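Local coordinates for putative pyruvate dehydrogenase (Rhodopseudomonas palustris, PDB 3IC3), which is of unknown function but belongs to the DUF5076 family, its proposed role as a pyruvate dehydrogenase remaining tentative, at residues A38-F43 and E47-L52. Sequence-based numbering, arbitrary orientation. Where two conformers were deposited one is given.
With EDO (1,2-ethanediol), chain F; EDO (1,2-ethanediol), chain E.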
ATOM      1  N   ALA A  38       0.902  -0.329  -8.356  1.00 12.04           N
ATOM      2  CA  ALA A  38       2.221  -0.471  -8.997  1.00 11.82           C
ATOM      3  C   ALA A  38       3.219  -0.751  -7.868  1.00 12.53           C
ATOM      4  O   ALA A  38       3.337   0.066  -6.960  1.00 11.46           O
ATOM      5  CB  ALA A  38       2.613   0.813  -9.705  1.00 13.02           C
ATOM      6  N   PHE A  39       3.933  -1.875  -7.926  1.00 11.09           N
ATOM      7  CA  PHE A  39       4.995  -2.173  -6.971  1.00 10.86           C
ATOM      8  C   PHE A  39       6.384  -2.125  -7.591  1.00 11.09           C
ATOM      9  O   PHE A  39       6.575  -2.532  -8.742  1.00 10.30           O
ATOM     10  CB  PHE A  39       4.852  -3.572  -6.407  1.00 11.26           C
ATOM     11  CG  PHE A  39       3.698  -3.755  -5.468  1.00 11.31           C
ATOM     12  CD1 PHE A  39       3.742  -3.247  -4.191  1.00 14.48           C
ATOM     13  CD2 PHE A  39       2.603  -4.514  -5.856  1.00 14.53           C
ATOM     14  CE1 PHE A  39       2.675  -3.468  -3.302  1.00 13.77           C
ATOM     15  CE2 PHE A  39       1.545  -4.737  -4.962  1.00 14.07           C
ATOM     16  CZ  PHE A  39       1.603  -4.207  -3.712  1.00 14.24           C
HETATM   17  N   MSE A  40       7.352  -1.680  -6.803  1.00 11.41           N
HETATM   18  CA  MSE A  40       8.749  -1.851  -7.161  1.00 12.38           C
HETATM   19  C   MSE A  40       9.133  -3.296  -7.181  1.00 14.57           C
HETATM   20  O   MSE A  40       8.500  -4.118  -6.524  1.00 14.75           O
HETATM   21  CB  MSE A  40       9.668  -1.131  -6.171  1.00 12.93           C
HETATM   22  CG  MSE A  40       9.690  -1.681  -4.763  1.00 11.83           C
HETATM   23 SE   MSE A  40      10.981  -0.707  -3.675  0.70 15.57          SE
HETATM   24  CE  MSE A  40      10.814  -1.717  -2.020  1.00 18.85           C
ATOM     25  N   ARG A  41      10.207  -3.581  -7.915  1.00 16.05           N
ATOM     26  CA  ARG A  41      10.776  -4.929  -8.042  1.00 18.00           C
ATOM     27  C   ARG A  41      11.417  -5.432  -6.742  1.00 19.34           C
ATOM     28  O   ARG A  41      11.173  -6.570  -6.353  1.00 19.49           O
ATOM     29  CB  ARG A  41      11.795  -4.944  -9.175  1.00 17.32           C
ATOM     30  N   ALA A  42      12.163  -4.569  -6.034  1.00 20.79           N
ATOM     31  CA  ALA A  42      12.915  -4.975  -4.827  1.00 21.48           C
ATOM     32  C   ALA A  42      12.055  -5.322  -3.601  1.00 21.92           C
ATOM     33  O   ALA A  42      10.966  -4.772  -3.378  1.00 22.61           O
ATOM     34  CB  ALA A  42      13.965  -3.899  -4.451  1.00 21.90           C
ATOM     35  N   PHE A  43      12.553  -6.265  -2.804  1.00 22.41           N
ATOM     36  CA  PHE A  43      11.903  -6.662  -1.529  1.00 21.99           C
ATOM     37  C   PHE A  43      12.435  -5.841  -0.343  1.00 22.14           C
ATOM     38  O   PHE A  43      11.692  -5.488   0.599  1.00 22.20           O
ATOM     39  CB  PHE A  43      12.201  -8.148  -1.274  1.00 22.82           C
ATOM     40  CG  PHE A  43      11.783  -8.639   0.092  1.00 22.63           C
ATOM     41  CD1 PHE A  43      10.467  -8.526   0.506  1.00 23.19           C
ATOM     42  CD2 PHE A  43      12.705  -9.268   0.932  1.00 24.04           C
ATOM     43  CE1 PHE A  43      10.064  -8.993   1.753  1.00 22.94           C
ATOM     44  CE2 PHE A  43      12.317  -9.731   2.178  1.00 23.62           C
ATOM     45  CZ  PHE A  43      10.996  -9.582   2.595  1.00 23.58           C
ATOM     46  N   GLU A  47      10.782  -6.247   7.496  1.00 18.79           N
ATOM     47  CA  GLU A  47      10.398  -5.194   8.444  1.00 18.69           C
ATOM     48  C   GLU A  47       9.847  -3.962   7.744  1.00 17.00           C
ATOM     49  O   GLU A  47       8.950  -3.315   8.262  1.00 17.53           O
ATOM     50  CB  GLU A  47      11.551  -4.808   9.379  1.00 19.65           C
ATOM     51  CG  GLU A  47      12.032  -5.974  10.240  1.00 22.85           C
ATOM     52  CD  GLU A  47      13.023  -6.917   9.537  1.00 26.12           C
ATOM     53  OE1 GLU A  47      13.383  -6.718   8.348  1.00 26.56           O
ATOM     54  OE2 GLU A  47      13.470  -7.872  10.207  1.00 31.89           O
HETATM   55  N   MSE A  48      10.379  -3.634   6.573  0.60 16.22           N
HETATM   56  CA  MSE A  48       9.900  -2.469   5.840  0.60 15.51           C
HETATM   57  C   MSE A  48       8.431  -2.659   5.458  0.60 14.61           C
HETATM   58  O   MSE A  48       7.636  -1.727   5.557  0.60 13.37           O
HETATM   59  CB  MSE A  48      10.740  -2.203   4.590  0.60 15.58           C
HETATM   60  CG  MSE A  48      10.374  -0.910   3.847  0.60 16.96           C
HETATM   61 SE   MSE A  48      10.669  -0.932   1.913  0.50 21.01          SE
HETATM   62  CE  MSE A  48       9.372  -2.296   1.387  0.60 19.88           C
ATOM     63  N   TRP A  49       8.079  -3.864   5.007  1.00 13.99           N
ATOM     64  CA  TRP A  49       6.684  -4.142   4.620  1.00 14.18           C
ATOM     65  C   TRP A  49       5.783  -4.074   5.850  1.00 13.34           C
ATOM     66  O   TRP A  49       4.656  -3.593   5.776  1.00 12.62           O
ATOM     67  CB  TRP A  49       6.575  -5.494   3.895  1.00 14.27           C
ATOM     68  CG  TRP A  49       7.246  -5.458   2.583  1.00 15.65           C
ATOM     69  CD1 TRP A  49       8.487  -5.940   2.292  1.00 19.22           C
ATOM     70  CD2 TRP A  49       6.769  -4.844   1.381  1.00 15.55           C
ATOM     71  NE1 TRP A  49       8.804  -5.684   0.982  1.00 21.36           N
ATOM     72  CE2 TRP A  49       7.772  -5.007   0.399  1.00 18.39           C
ATOM     73  CE3 TRP A  49       5.615  -4.154   1.042  1.00 16.92           C
ATOM     74  CZ2 TRP A  49       7.633  -4.537  -0.897  1.00 17.73           C
ATOM     75  CZ3 TRP A  49       5.480  -3.682  -0.235  1.00 17.61           C
ATOM     76  CH2 TRP A  49       6.488  -3.876  -1.200  1.00 18.08           C
ATOM     77  N   GLY A  50       6.298  -4.527   6.987  1.00 13.27           N
ATOM     78  CA  GLY A  50       5.587  -4.441   8.262  1.00 13.99           C
ATOM     79  C   GLY A  50       5.309  -3.012   8.658  1.00 13.65           C
ATOM     80  O   GLY A  50       4.189  -2.672   9.070  1.00 14.06           O
ATOM     81  N   LEU A  51       6.329  -2.163   8.511  0.50 13.60           N
ATOM     82  CA  LEU A  51       6.193  -0.723   8.755  0.50 12.79           C
ATOM     83  C   LEU A  51       5.146  -0.095   7.844  0.50 12.24           C
ATOM     84  O   LEU A  51       4.301   0.668   8.304  0.50 12.84           O
ATOM     85  CB  LEU A  51       7.532  -0.013   8.548  0.50 12.89           C
ATOM     86  CG  LEU A  51       7.410   1.505   8.708  0.50 11.90           C
ATOM     87  CD1 LEU A  51       6.862   1.854  10.101  0.50 13.81           C
ATOM     88  CD2 LEU A  51       8.739   2.175   8.439  0.50 12.57           C
ATOM     89  N   LEU A  52       5.196  -0.428   6.557  1.00 12.22           N
ATOM     90  CA  LEU A  52       4.258   0.099   5.589  1.00 11.45           C
ATOM     91  C   LEU A  52       2.806  -0.259   5.949  1.00 11.78           C
ATOM     92  O   LEU A  52       1.934   0.587   5.915  1.00 11.72           O
ATOM     93  CB  LEU A  52       4.567  -0.405   4.198  1.00 12.24           C
ATOM     94  CG  LEU A  52       3.659   0.060   3.052  1.00 13.61           C
ATOM     95  CD1 LEU A  52       3.686   1.605   2.937  1.00 12.35           C
ATOM     96  CD2 LEU A  52       4.091  -0.610   1.736  1.00 14.44           C
TER
HETATM   97  C1  EDO F 100      16.723  -6.849  -3.484  1.00 59.00           C
HETATM   98  O1  EDO F 100      16.060  -6.645  -2.230  1.00 58.54           O
HETATM   99  C2  EDO F 100      15.778  -7.565  -4.442  1.00 59.40           C
HETATM  100  O2  EDO F 100      14.696  -8.151  -3.709  1.00 58.86           O
HETATM  101  C1  EDO E  99       9.626  -9.415 -10.427  1.00 56.95           C
HETATM  102  O1  EDO E  99       8.703  -9.047 -11.454  1.00 57.33           O
HETATM  103  C2  EDO E  99      10.218  -8.180  -9.765  1.00 57.59           C
HETATM  104  O2  EDO E  99      10.062  -8.268  -8.341  1.00 56.89           O
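Trp49 donates its indole N-H to a loop carbonyl, NE1 lying 2.9 Å from Phe43 O. It approaches a lone pair of that oxygen within the carbonyl plane, but the bond is bent (N-H...O 139°), the oxygen tilted from the indole plane.

Aromatic contacts flank the indole. The Phe43 ring runs nearly parallel to the five-membered ring of Trp49 (13°), offset so that they overlap little; Phe43 CE1 approaches Trp49 CD1 to 3.5 Å. At the indole's far end, Trp49 CH2 meets Phe39 CD1 obliquely at 4.1 Å.

Two selenomethionines add an apolar contact, tip to tip, Met40 CE 3.7 Å from Met48 CE in one of two Met48 conformers. There a bend at chi3 (65°) turns the Met48 methyl over one indole face, toward its rim. A leucine in place of Trp49 would probably leave Phe43 O without its N-H partner and open a gap between Phe39 and Phe43.

The contact closes a strand-loop-helix connection from strand 34-39 to helix 46-66, the indole folding back onto the loop; Val25 of strand 23-31 touches Trp49, while His59 of the second subunit stacks on Phe39 and meets the indole, carrying this partly buried aromatic cluster into the dimer interface.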